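Local coordinates for protein pyridoxal kinase (Lactobacillus plantarum, PDB 3H74) that probably phosphorylates pyridoxal at the expense of ATP to give pyridoxal 5'-phosphate, as a member of the ribokinase-like kinases, at residues 36-41 with 58-63; 183-188 with 202-207; 144-149 with 160-165; 4-9 with 30-35; 90-95 with 129-134. One frame throughout, in Å; residues are numbered along the deposited sequence.

Contact 1 of 5, residues 36-41 with 58-63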
# COMPACT_ATOMS: atom_id res chain seq x y z
N ALA A 36 0.76 -13.39 6.60
CA ALA A 36 -0.26 -12.90 5.68
C ALA A 36 -1.60 -12.82 6.40
O ALA A 36 -2.29 -13.82 6.57
CB ALA A 36 -0.36 -13.84 4.46
N LEU A 37 -1.94 -11.61 6.84
CA LEU A 37 -3.10 -11.41 7.70
C LEU A 37 -4.26 -10.71 6.98
O LEU A 37 -4.22 -9.50 6.75
CB LEU A 37 -2.69 -10.58 8.92
CG LEU A 37 -3.81 -10.31 9.92
CD1 LEU A 37 -4.32 -11.60 10.51
CD2 LEU A 37 -3.35 -9.36 11.03
N PRO A 38 -5.31 -11.47 6.61
CA PRO A 38 -6.47 -10.80 6.03
C PRO A 38 -7.16 -9.86 7.01
O PRO A 38 -7.42 -10.24 8.15
CB PRO A 38 -7.41 -11.97 5.67
CG PRO A 38 -6.48 -13.17 5.56
CD PRO A 38 -5.48 -12.93 6.65
N THR A 39 -7.45 -8.65 6.56
CA THR A 39 -8.26 -7.71 7.33
C THR A 39 -9.74 -7.88 6.98
O THR A 39 -10.62 -7.44 7.73
CB THR A 39 -7.83 -6.27 7.05
OG1 THR A 39 -7.82 -6.08 5.64
CG2 THR A 39 -6.45 -5.98 7.60
N SER A 40 -9.98 -8.52 5.83
CA SER A 40 -11.31 -8.81 5.29
C SER A 40 -11.08 -10.00 4.36
O SER A 40 -10.00 -10.12 3.77
CB SER A 40 -11.84 -7.62 4.48
OG SER A 40 -13.13 -7.87 3.95
N LEU A 41 -12.06 -10.90 4.26
CA LEU A 41 -11.95 -12.07 3.40
C LEU A 41 -13.15 -12.07 2.45
O LEU A 41 -14.30 -12.07 2.91
CB LEU A 41 -11.91 -13.34 4.25
CG LEU A 41 -11.80 -14.66 3.50
CD1 LEU A 41 -10.57 -14.76 2.59
CD2 LEU A 41 -11.83 -15.80 4.51
N SER A 58 -13.73 -8.38 12.07
CA SER A 58 -13.55 -7.41 13.16
C SER A 58 -13.37 -8.06 14.54
O SER A 58 -12.66 -7.52 15.38
CB SER A 58 -14.69 -6.40 13.20
OG SER A 58 -15.92 -7.06 13.41
N THR A 59 -13.99 -9.22 14.76
CA THR A 59 -13.84 -9.93 16.03
C THR A 59 -12.70 -10.94 16.01
O THR A 59 -12.33 -11.47 17.06
CB THR A 59 -15.15 -10.64 16.50
OG1 THR A 59 -15.47 -11.72 15.62
CG2 THR A 59 -16.31 -9.67 16.58
N TRP A 60 -12.15 -11.22 14.82
CA TRP A 60 -11.05 -12.17 14.68
C TRP A 60 -9.68 -11.51 14.90
O TRP A 60 -8.86 -12.07 15.63
CB TRP A 60 -11.12 -12.89 13.33
CG TRP A 60 -10.02 -13.92 13.11
CD1 TRP A 60 -9.83 -15.09 13.80
CD2 TRP A 60 -9.00 -13.87 12.11
NE1 TRP A 60 -8.74 -15.77 13.29
CE2 TRP A 60 -8.22 -15.04 12.24
CE3 TRP A 60 -8.67 -12.95 11.10
CZ2 TRP A 60 -7.12 -15.31 11.42
CZ3 TRP A 60 -7.57 -13.21 10.29
CH2 TRP A 60 -6.80 -14.37 10.46
N LEU A 61 -9.41 -10.36 14.27
CA LEU A 61 -8.09 -9.73 14.43
C LEU A 61 -7.66 -9.53 15.89
O LEU A 61 -6.51 -9.79 16.21
CB LEU A 61 -7.96 -8.42 13.64
CG LEU A 61 -7.14 -8.53 12.34
CD1 LEU A 61 -7.84 -9.42 11.34
CD2 LEU A 61 -6.86 -7.15 11.74
N PRO A 62 -8.58 -9.08 16.77
CA PRO A 62 -8.15 -8.98 18.17
C PRO A 62 -7.66 -10.31 18.75
O PRO A 62 -6.70 -10.33 19.53
CB PRO A 62 -9.41 -8.49 18.90
CG PRO A 62 -10.24 -7.83 17.84
CD PRO A 62 -9.97 -8.61 16.59
N GLN A 63 -8.30 -11.40 18.36
CA GLN A 63 -7.88 -12.73 18.81
C GLN A 63 -6.54 -13.14 18.21
O GLN A 63 -5.73 -13.79 18.87
CB GLN A 63 -8.93 -13.75 18.44
CG GLN A 63 -10.32 -13.46 18.96
CD GLN A 63 -11.28 -14.56 18.59
OE1 GLN A 63 -11.05 -15.73 18.90
NE2 GLN A 63 -12.36 -14.19 17.91
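Leu37 and Trp60 run past one another in opposite directions, and the methyl CD1 of Leu37 meets the six-membered part of the indole, 3.6 Å from Trp60 CZ3. The methyl comes in obliquely, so the ring is neither squarely stacked upon nor met in its plane by it. Both side chains have CG anti to the backbone N (chi1 -179° in each), which brings the leucine fork alongside the six-membered ring of the indole. At the indole edge the carbonyl of Pro38 lies close to the ring plane, its O 3.7 Å from Trp60 CZ3, while the proline ring packs more loosely, with CD 4.2 Å from the same carbon.

Leu61 fills the next place along. Its CD1 reaches the oxygen of Pro38 at 3.3 Å, and its CG meets the second methyl of Leu37, CD2, at 4.1 Å, so the two branches of Leu37 are shared between Trp60 and Leu61. Its other methyl, CD2, is turned to Thr39 CG2 at 4.3 Å; the hydroxyl of that threonine is instead hydrogen-bonded to the carbonyl of Tyr82. No hydrogen bond crosses between the segments, and cohesion is by apolar packing.

Helix 86-98 continues the apolar layer through Leu88 and Ile92, which touch Leu61. Strand 32-42 and helix 61-70 meet here as in the alpha/beta/alpha sandwich of ribokinase-like kinases, where helices pack against the central sheet.

Contact 2 of 5, residues 183-188 with 202-207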
# COMPACT_ATOMS: atom_id res chain seq x y z
N ARG A 183 3.49 14.17 -14.27
CA ARG A 183 4.32 15.23 -14.82
C ARG A 183 4.52 14.93 -16.28
O ARG A 183 5.15 13.92 -16.63
CB ARG A 183 5.67 15.32 -14.11
CG ARG A 183 5.60 15.96 -12.75
CD ARG A 183 6.98 16.25 -12.23
NE ARG A 183 6.93 16.87 -10.91
CZ ARG A 183 8.01 17.21 -10.20
NH1 ARG A 183 9.23 16.98 -10.68
NH2 ARG A 183 7.86 17.76 -9.00
N ALA A 184 3.97 15.81 -17.12
CA ALA A 184 3.87 15.58 -18.55
C ALA A 184 3.31 14.17 -18.81
O ALA A 184 2.20 13.86 -18.38
CB ALA A 184 5.22 15.79 -19.24
N ASP A 185 4.07 13.35 -19.53
CA ASP A 185 3.64 11.99 -19.84
C ASP A 185 4.02 10.91 -18.82
O ASP A 185 3.84 9.72 -19.09
CB ASP A 185 4.14 11.61 -21.24
CG ASP A 185 5.61 11.87 -21.42
OD1 ASP A 185 6.39 11.68 -20.46
OD2 ASP A 185 5.98 12.28 -22.53
N GLN A 186 4.53 11.33 -17.66
CA GLN A 186 4.97 10.41 -16.61
C GLN A 186 3.95 10.35 -15.47
O GLN A 186 3.20 11.29 -15.25
CB GLN A 186 6.33 10.84 -16.05
CG GLN A 186 7.38 11.14 -17.11
CD GLN A 186 8.07 9.91 -17.65
OE1 GLN A 186 8.02 9.63 -18.85
NE2 GLN A 186 8.71 9.16 -16.77
N ILE A 187 3.93 9.22 -14.78
CA ILE A 187 3.22 9.10 -13.51
C ILE A 187 4.18 8.49 -12.50
O ILE A 187 5.02 7.66 -12.84
CB ILE A 187 1.88 8.33 -13.65
CG1 ILE A 187 1.03 8.49 -12.38
CG2 ILE A 187 2.12 6.86 -14.03
CD1 ILE A 187 -0.42 8.02 -12.50
N GLY A 188 4.10 8.92 -11.25
CA GLY A 188 5.03 8.42 -10.25
C GLY A 188 4.87 9.04 -8.88
O GLY A 188 3.80 9.54 -8.53
N GLY A 202 9.24 9.01 -11.77
CA GLY A 202 8.13 8.39 -12.44
C GLY A 202 8.51 7.50 -13.63
O GLY A 202 9.62 7.24 -13.87
N ALA A 203 7.51 7.02 -14.31
CA ALA A 203 7.71 6.23 -15.50
C ALA A 203 6.63 6.67 -16.48
O ALA A 203 5.60 7.22 -16.09
CB ALA A 203 7.60 4.75 -15.17
N ARG A 204 6.87 6.43 -17.76
CA ARG A 204 5.93 6.86 -18.79
C ARG A 204 4.58 6.15 -18.62
O ARG A 204 4.52 4.92 -18.59
CB ARG A 204 6.54 6.60 -20.17
CG ARG A 204 5.78 7.22 -21.33
CD ARG A 204 6.59 7.18 -22.63
NE ARG A 204 7.84 7.94 -22.52
CZ ARG A 204 8.07 9.13 -23.07
NH1 ARG A 204 7.15 9.71 -23.83
NH2 ARG A 204 9.23 9.73 -22.88
N ARG A 205 3.52 6.93 -18.52
CA ARG A 205 2.19 6.42 -18.23
C ARG A 205 1.68 5.59 -19.41
O ARG A 205 1.77 6.00 -20.58
CB ARG A 205 1.28 7.61 -17.93
CG ARG A 205 -0.09 7.28 -17.37
CD ARG A 205 -0.76 8.58 -16.90
NE ARG A 205 -0.92 9.57 -17.98
CZ ARG A 205 -0.16 10.66 -18.17
NH1 ARG A 205 0.84 10.96 -17.35
NH2 ARG A 205 -0.42 11.46 -19.19
N LEU A 206 1.13 4.42 -19.08
CA LEU A 206 0.59 3.50 -20.07
C LEU A 206 -0.93 3.62 -20.10
O LEU A 206 -1.54 3.97 -19.09
CB LEU A 206 1.01 2.06 -19.75
CG LEU A 206 2.52 1.85 -19.56
CD1 LEU A 206 2.84 0.41 -19.16
CD2 LEU A 206 3.31 2.25 -20.81
N PRO A 207 -1.56 3.37 -21.26
CA PRO A 207 -3.01 3.53 -21.37
C PRO A 207 -3.78 2.49 -20.58
O PRO A 207 -3.34 1.36 -20.44
CB PRO A 207 -3.27 3.33 -22.87
CG PRO A 207 -2.14 2.46 -23.33
CD PRO A 207 -0.96 2.92 -22.53
O HOH W 1 2.31 8.62 -21.20
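The guanidinium of Arg204 has the carboxylate of Asp185 over one face, with OD1 3.9 Å above the plane and displaced toward the rim; the two planes are 44° apart. Asp185 OD2 comes within 3.1 Å of Arg204 NH1, a salt bridge in which no N-H points at the oxygen, so the attraction is one of charge alone. The guanidinium of Arg205 is used differently: the carbonyl oxygens of Ala184 and Gln186 lie at its edge, in its plane, and NH1 gives Ala184 O a weak hydrogen bond of 3.4 Å. The chain of Arg205 bends at chi3 (59°), which folds its end back over the turn, while its CG passes Ile187 CG2 at 4.0 Å, the two side chains lying nearly perpendicular.

Beneath these groups the backbones pair as antiparallel strands. Ile187 and Ala203 form the hydrogen-bonded pair, Ile187 N to Ala203 O at 2.9 Å and Ala203 N to Ile187 O at 3.0 Å. Beyond the last bridge Arg205 N donates to Asp185 O, 2.9 Å away and nearly straight at 173°. A water donates to this same Asp185 O and to Arg205 O, tying the two chains together once more. Where Gly188 faces Gly202, the CA atoms approach to 3.8 Å.

Asp185 belongs to the type II' turn from Arg183 to Gln186, which links strands 178-183 and 186-192. The contact therefore joins that turn to the end of strand 198-204, in a three-stranded antiparallel meander at the protein surface, built on the beta hairpin of strands 186-192 and 198-204.

Contact 3 of 5, residues 144-149 with 160-165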
# COMPACT_ATOMS: atom_id res chain seq x y z
N GLU A 144 -6.15 10.81 -1.19
CA GLU A 144 -5.83 10.46 0.18
C GLU A 144 -4.96 11.51 0.86
O GLU A 144 -5.12 11.79 2.04
CB GLU A 144 -5.19 9.08 0.23
CG GLU A 144 -6.21 8.00 -0.10
CD GLU A 144 -5.64 6.74 -0.72
OE1 GLU A 144 -4.43 6.68 -1.03
OE2 GLU A 144 -6.45 5.80 -0.90
N ALA A 145 -4.04 12.11 0.11
CA ALA A 145 -3.19 13.17 0.65
C ALA A 145 -4.04 14.33 1.18
O ALA A 145 -3.82 14.82 2.29
CB ALA A 145 -2.22 13.66 -0.39
N ALA A 146 -5.00 14.76 0.37
CA ALA A 146 -5.92 15.84 0.73
C ALA A 146 -6.82 15.45 1.90
O ALA A 146 -7.02 16.24 2.83
CB ALA A 146 -6.74 16.26 -0.48
N LEU A 147 -7.38 14.24 1.86
CA LEU A 147 -8.21 13.77 2.97
C LEU A 147 -7.44 13.79 4.29
O LEU A 147 -7.96 14.24 5.32
CB LEU A 147 -8.77 12.38 2.70
CG LEU A 147 -9.90 12.33 1.68
CD1 LEU A 147 -10.04 10.89 1.20
CD2 LEU A 147 -11.23 12.84 2.25
N LEU A 148 -6.19 13.33 4.27
CA LEU A 148 -5.40 13.24 5.49
C LEU A 148 -5.02 14.60 6.06
O LEU A 148 -4.99 14.77 7.29
CB LEU A 148 -4.15 12.39 5.28
CG LEU A 148 -4.40 10.89 5.05
CD1 LEU A 148 -3.11 10.23 4.58
CD2 LEU A 148 -4.92 10.22 6.31
N THR A 149 -4.75 15.57 5.20
CA THR A 149 -4.42 16.93 5.67
C THR A 149 -5.66 17.80 5.92
O THR A 149 -5.55 18.84 6.57
CB THR A 149 -3.50 17.68 4.70
OG1 THR A 149 -4.17 17.84 3.45
CG2 THR A 149 -2.18 16.94 4.50
N GLU A 160 4.64 21.55 -2.70
CA GLU A 160 5.38 22.35 -1.72
C GLU A 160 4.54 22.67 -0.47
O GLU A 160 5.09 23.01 0.58
CB GLU A 160 5.89 23.66 -2.35
CG GLU A 160 6.68 23.48 -3.65
CD GLU A 160 8.12 23.05 -3.42
OE1 GLU A 160 8.61 23.12 -2.27
OE2 GLU A 160 8.78 22.65 -4.40
N VAL A 161 3.22 22.58 -0.60
CA VAL A 161 2.31 22.83 0.53
C VAL A 161 1.79 21.51 1.14
O VAL A 161 1.84 21.33 2.36
CB VAL A 161 1.14 23.77 0.13
CG1 VAL A 161 0.13 23.90 1.26
CG2 VAL A 161 1.66 25.14 -0.28
N ILE A 162 1.32 20.60 0.30
CA ILE A 162 0.68 19.37 0.79
C ILE A 162 1.67 18.36 1.40
O ILE A 162 1.36 17.75 2.43
CB ILE A 162 -0.27 18.73 -0.28
CG1 ILE A 162 -1.16 17.65 0.35
CG2 ILE A 162 0.49 18.20 -1.49
CD1 ILE A 162 -2.46 17.40 -0.41
N LEU A 163 2.85 18.22 0.82
CA LEU A 163 3.83 17.29 1.38
C LEU A 163 4.30 17.68 2.80
O LEU A 163 4.27 16.85 3.69
CB LEU A 163 5.00 17.02 0.42
CG LEU A 163 4.70 16.24 -0.87
CD1 LEU A 163 5.90 16.26 -1.80
CD2 LEU A 163 4.29 14.81 -0.57
N PRO A 164 4.74 18.95 3.02
CA PRO A 164 5.07 19.33 4.40
C PRO A 164 3.91 19.16 5.39
O PRO A 164 4.14 18.73 6.53
CB PRO A 164 5.47 20.80 4.27
CG PRO A 164 5.93 20.94 2.88
CD PRO A 164 5.02 20.05 2.08
N ALA A 165 2.69 19.47 4.97
CA ALA A 165 1.52 19.32 5.84
C ALA A 165 1.29 17.85 6.21
O ALA A 165 1.06 17.53 7.37
CB ALA A 165 0.29 19.91 5.19
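Ile162 lays the end of its side chain over the first turn of residues 144-149, its CD1 3.7 Å from Ala145 CB and equally near Ala146 N. The same methyl reaches Ala146 CB at 4.4 Å, so one carbon bears on two consecutive alanines and on the backbone between them. Ile162 has CG1 anti to the backbone N (chi1 -167°) and carries on extended through chi2, which projects CD1 across to the facing helix.

One turn farther on, Thr149 closes the contact with Ala165. Its methyl CG2 meets Ala165 CB at 3.9 Å, while its hydroxyl oxygen is turned back to its own helix. OG1 sits between the backbone N and the carbonyl carbon (chi1 62°), and from there it donates to Ala145 O at 3.3 Å. That oxygen also receives Thr149 N, the two donors arriving from opposite faces of the carbonyl plane, so the hydroxyl has a partner within its helix and the methyl is presented to Ala165. No hydrogen bond links residues 144-149 to 160-165.

The segments stand 10.0 Å apart at closest axial approach and cross at 59°, with small residues on the first helix facing a longer side chain on the second. Around them, Leu166 extends the packing against Ala145 and Thr149, and Pro157 touches Ile162. Ile178, on strand 178-183, packs on both Ala145 and Ile162 and so spans the two helices. Helices 142-149 and 159-167 in this way share an apolar seam with the first strand of the antiparallel three-stranded sheet.

Contact 4 of 5, residues 4-9 with 30-35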
# COMPACT_ATOMS: atom_id res chain seq x y z
N SER A 4 14.03 -12.09 6.84
CA SER A 4 13.31 -11.37 7.87
C SER A 4 11.84 -11.73 7.75
O SER A 4 11.40 -12.31 6.75
CB SER A 4 13.50 -9.86 7.75
OG SER A 4 12.89 -9.38 6.57
N THR A 5 11.08 -11.34 8.77
CA THR A 5 9.66 -11.59 8.83
C THR A 5 8.91 -10.28 8.62
O THR A 5 9.15 -9.29 9.32
CB THR A 5 9.30 -12.20 10.20
OG1 THR A 5 9.91 -13.49 10.32
CG2 THR A 5 7.80 -12.35 10.36
N MSE A 6 8.00 -10.29 7.66
CA MSE A 6 7.16 -9.12 7.44
C MSE A 6 5.69 -9.46 7.59
O MSE A 6 5.18 -10.39 6.95
CB MSE A 6 7.39 -8.48 6.08
CG MSE A 6 6.54 -7.22 5.88
SE MSE A 6 6.71 -6.45 4.13
CE MSE A 6 8.51 -5.70 4.32
N LEU A 7 5.03 -8.69 8.42
CA LEU A 7 3.59 -8.75 8.55
C LEU A 7 2.97 -7.96 7.40
O LEU A 7 3.36 -6.82 7.15
CB LEU A 7 3.17 -8.11 9.88
CG LEU A 7 1.68 -7.86 10.12
CD1 LEU A 7 0.88 -9.18 10.10
CD2 LEU A 7 1.46 -7.11 11.42
N VAL A 8 2.03 -8.58 6.71
CA VAL A 8 1.24 -7.87 5.69
C VAL A 8 -0.22 -8.01 6.07
O VAL A 8 -0.74 -9.14 6.07
CB VAL A 8 1.47 -8.42 4.26
CG1 VAL A 8 0.69 -7.60 3.25
CG2 VAL A 8 2.95 -8.42 3.93
N ALA A 9 -0.86 -6.89 6.42
CA ALA A 9 -2.26 -6.91 6.81
C ALA A 9 -3.06 -6.10 5.80
O ALA A 9 -2.89 -4.88 5.70
CB ALA A 9 -2.44 -6.35 8.21
N MSE A 30 10.91 -11.96 -2.61
CA MSE A 30 11.90 -11.03 -2.05
C MSE A 30 12.48 -11.54 -0.73
O MSE A 30 13.10 -10.78 -0.05
CB MSE A 30 11.27 -9.62 -1.88
CG MSE A 30 10.79 -8.98 -3.25
SE MSE A 30 10.02 -7.14 -3.19
CE MSE A 30 11.74 -6.93 -2.17
N GLN A 31 12.24 -12.78 -0.40
CA GLN A 31 12.95 -13.47 0.69
C GLN A 31 12.40 -13.04 2.10
O GLN A 31 13.08 -13.10 3.06
CB GLN A 31 14.48 -13.27 0.56
CG GLN A 31 15.04 -13.39 -0.89
CD GLN A 31 16.56 -13.11 -0.91
OE1 GLN A 31 17.15 -13.76 -0.32
NE2 GLN A 31 17.00 -11.96 -1.33
N TYR A 32 11.15 -12.76 2.19
CA TYR A 32 10.47 -12.57 3.45
C TYR A 32 9.70 -13.80 3.89
O TYR A 32 9.11 -14.44 3.10
CB TYR A 32 9.49 -11.36 3.37
CG TYR A 32 10.20 -10.03 3.21
CD1 TYR A 32 10.62 -9.32 4.32
CD2 TYR A 32 10.48 -9.52 1.97
CE1 TYR A 32 11.29 -8.14 4.18
CE2 TYR A 32 11.15 -8.35 1.83
CZ TYR A 32 11.54 -7.66 2.95
OH TYR A 32 12.20 -6.48 2.89
N ASP A 33 9.73 -14.06 5.19
CA ASP A 33 8.75 -14.91 5.87
C ASP A 33 7.53 -14.03 6.06
O ASP A 33 7.52 -13.16 6.93
CB ASP A 33 9.32 -15.40 7.22
CG ASP A 33 8.24 -15.86 8.24
OD1 ASP A 33 7.31 -16.59 7.86
OD2 ASP A 33 8.35 -15.50 9.44
N VAL A 34 6.50 -14.23 5.24
CA VAL A 34 5.35 -13.34 5.24
C VAL A 34 4.30 -13.83 6.25
O VAL A 34 3.88 -15.00 6.19
CB VAL A 34 4.72 -13.23 3.83
CG1 VAL A 34 3.48 -12.35 3.86
CG2 VAL A 34 5.73 -12.69 2.84
N ALA A 35 3.91 -12.97 7.17
CA ALA A 35 2.74 -13.23 8.00
C ALA A 35 1.58 -12.56 7.25
O ALA A 35 1.48 -11.33 7.21
CB ALA A 35 2.91 -12.64 9.39
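This contact is the pairing of two parallel strands in the central sheet, the first and last parts of the beta-alpha-beta unit made by strand 4-13, helix 19-29 and strand 32-42. Four backbone hydrogen bonds stitch it in alternation: Asp33 N to Ser4 O, Met6 N to Asp33 O, Ala35 N to Met6 O and, almost straight at 179°, Val8 N to Ala35 O at 2.8 Å.

Thr5 and Asp33 run abreast on one face. The threonine hydroxyl OG1 donates to Asp33 OD2 over 2.7 Å, on the anti lone pair of that oxygen, a side-chain bond added to the ladder. On the other face, the selenomethionine Met6 slants across Tyr32. Its extended chain (chi1 -178°) bends only at chi3, setting CE over the ring face 4.1 Å from the centroid of Tyr32, a CH-pi contact, with SE higher above the same ring in a Met-aromatic contact. Farther along, Val8 CG2 meets Val34 CG1 at 4.0 Å.

The hydroxyl of Tyr32 is bound to the carbonyl of Gly223, and Arg227 makes a cation-pi contact with its ring. Leu27 of the connecting helix 19-29 covers Met6, Val8 and Val34, whereas strand 77-80 continues the sheet beyond strand 4-13, hydrogen-bonding to Thr5 and Leu7.

Contact 5 of 5, residues 90-95 with 129-134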
# COMPACT_ATOMS: atom_id res chain seq x y z
N GLN A 90 -7.83 0.72 14.82
CA GLN A 90 -7.42 0.91 16.21
C GLN A 90 -6.68 -0.31 16.76
O GLN A 90 -5.65 -0.17 17.41
CB GLN A 90 -8.63 1.25 17.08
CG GLN A 90 -9.25 2.59 16.74
CD GLN A 90 -10.60 2.82 17.41
OE1 GLN A 90 -11.23 1.89 17.89
NE2 GLN A 90 -11.03 4.07 17.43
N GLN A 91 -7.21 -1.49 16.48
CA GLN A 91 -6.59 -2.74 16.91
C GLN A 91 -5.19 -2.89 16.33
O GLN A 91 -4.24 -3.23 17.03
CB GLN A 91 -7.44 -3.93 16.49
CG GLN A 91 -8.74 -4.07 17.28
CD GLN A 91 -8.56 -4.81 18.61
OE1 GLN A 91 -7.55 -5.48 18.84
NE2 GLN A 91 -9.55 -4.69 19.48
N ILE A 92 -5.06 -2.64 15.03
CA ILE A 92 -3.76 -2.71 14.35
C ILE A 92 -2.78 -1.69 14.94
O ILE A 92 -1.63 -2.02 15.21
CB ILE A 92 -3.90 -2.56 12.82
CG1 ILE A 92 -4.67 -3.75 12.24
CG2 ILE A 92 -2.52 -2.40 12.15
CD1 ILE A 92 -5.15 -3.55 10.81
N THR A 93 -3.25 -0.46 15.15
CA THR A 93 -2.39 0.61 15.67
C THR A 93 -1.72 0.20 16.99
O THR A 93 -0.51 0.32 17.14
CB THR A 93 -3.17 1.93 15.85
OG1 THR A 93 -3.71 2.35 14.59
CG2 THR A 93 -2.26 3.04 16.38
N THR A 94 -2.50 -0.33 17.92
CA THR A 94 -1.93 -0.69 19.22
C THR A 94 -1.05 -1.94 19.15
O THR A 94 -0.02 -2.01 19.84
CB THR A 94 -2.99 -0.87 20.32
OG1 THR A 94 -3.76 -2.04 20.03
CG2 THR A 94 -3.90 0.35 20.42
N TYR A 95 -1.41 -2.89 18.29
CA TYR A 95 -0.57 -4.07 18.11
C TYR A 95 0.81 -3.70 17.58
O TYR A 95 1.83 -4.17 18.09
CB TYR A 95 -1.23 -5.14 17.21
CG TYR A 95 -0.33 -6.33 17.09
CD1 TYR A 95 -0.16 -7.19 18.17
CD2 TYR A 95 0.41 -6.57 15.93
CE1 TYR A 95 0.69 -8.28 18.09
CE2 TYR A 95 1.26 -7.66 15.84
CZ TYR A 95 1.40 -8.50 16.93
OH TYR A 95 2.25 -9.57 16.85
N ARG A 129 -5.52 8.55 10.36
CA ARG A 129 -4.51 9.49 10.84
C ARG A 129 -3.81 8.93 12.09
O ARG A 129 -2.69 9.12 12.23
CB ARG A 129 -5.15 10.87 11.17
CG ARG A 129 -5.61 11.70 9.95
CD ARG A 129 -6.12 13.07 10.38
NE ARG A 129 -6.70 13.78 9.28
CZ ARG A 129 -7.93 14.18 9.23
NH1 ARG A 129 -8.75 13.99 10.22
NH2 ARG A 129 -8.35 14.82 8.20
N GLN A 130 -4.52 8.21 12.92
CA GLN A 130 -3.88 7.55 14.06
C GLN A 130 -2.94 6.39 13.64
O GLN A 130 -1.89 6.27 14.10
CB GLN A 130 -4.92 7.00 15.04
CG GLN A 130 -6.13 6.53 14.29
CD GLN A 130 -6.97 5.36 14.90
OE1 GLN A 130 -7.84 5.64 15.78
NE2 GLN A 130 -6.72 4.09 14.41
N LEU A 131 -3.42 5.59 12.71
CA LEU A 131 -2.67 4.43 12.23
C LEU A 131 -1.35 4.84 11.54
O LEU A 131 -0.42 4.17 11.69
CB LEU A 131 -3.55 3.59 11.28
CG LEU A 131 -2.89 2.39 10.60
CD1 LEU A 131 -2.35 1.42 11.66
CD2 LEU A 131 -3.93 1.71 9.73
N ILE A 132 -1.36 5.94 10.80
CA ILE A 132 -0.15 6.37 10.09
C ILE A 132 0.90 7.04 10.99
O ILE A 132 2.02 7.26 10.55
CB ILE A 132 -0.47 7.31 8.90
CG1 ILE A 132 -1.05 8.65 9.38
CG2 ILE A 132 -1.34 6.59 7.86
CD1 ILE A 132 -1.24 9.68 8.28
N GLN A 133 0.52 7.36 12.23
CA GLN A 133 1.34 8.23 13.08
C GLN A 133 2.76 7.71 13.36
O GLN A 133 3.68 8.51 13.55
CB GLN A 133 0.61 8.61 14.38
CG GLN A 133 0.52 7.51 15.44
CD GLN A 133 -0.69 7.66 16.37
OE1 GLN A 133 -1.42 8.66 16.33
NE2 GLN A 133 -0.92 6.65 17.21
N GLN A 134 2.94 6.39 13.38
CA GLN A 134 4.27 5.83 13.61
C GLN A 134 4.88 5.15 12.37
O GLN A 134 5.93 4.52 12.45
CB GLN A 134 4.28 4.89 14.83
CG GLN A 134 4.09 5.63 16.16
CD GLN A 134 5.23 6.60 16.49
OE1 GLN A 134 6.40 6.22 16.48
NE2 GLN A 134 4.87 7.85 16.78
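The backbones of residues 90-95 in helix 86-98 and of residues 129-134, reached through helix 122-131, come near at Thr93 and Leu131, whose CA atoms are 5.1 Å apart. This is packing between neighbouring helices of the alpha/beta/alpha sandwich of the ribokinase-like fold.

So close an approach puts the short side chain of Thr93 directly against the opposite backbone: its OG1 is 3.3 Å from Leu131 CA and 3.4 Å from Leu131 CD1. The hydroxyl oxygen stands beside the backbone N (chi1 -60°), and its hydrogen bond goes to the carbonyl of Cys89, one turn back in its own helix, so its polar end is satisfied although a leucine leans on it. The threonine methyl CG2 lies 3.9 Å from Gln133 NE2.

Leu131 has CG anti to the backbone N (chi1 176°), which carries CD1 beyond Thr93 to Ile92 CG2 at 3.9 Å, and the pair forms the buried side of the contact. Ile92 is packed further by Phe65 of helix 61-70, and Leu131 by Leu96.

On the solvent side two glutamines meet, crossing at a slant with their amide planes only 23° apart, and the amide oxygen OE1 of Gln130 rests 3.5 Å from the methylene CG of Gln90.

In the fold
Contacts 1 and 4 share strand 32-42 and touch through a probable hydrogen bond from Leu37 N to Val8 O; the first packs the strand apolarly against residues 58-63, the second zips it to its neighbour by backbone bonds. Contact 5 adjoins contact 1, where Ile92 packs on Thr39 and Gln91 on Pro62, and reaches contact 3 through Arg129, which bonds to Leu148 O. Contacts 1 and 3 are largely buried and lack hydrogen bonds across; contacts 4 and 5 are partly buried. Contact 2, at the surface and about 36 Å from contact 1 between centres, alone has a salt bridge across its segments and water bridging them.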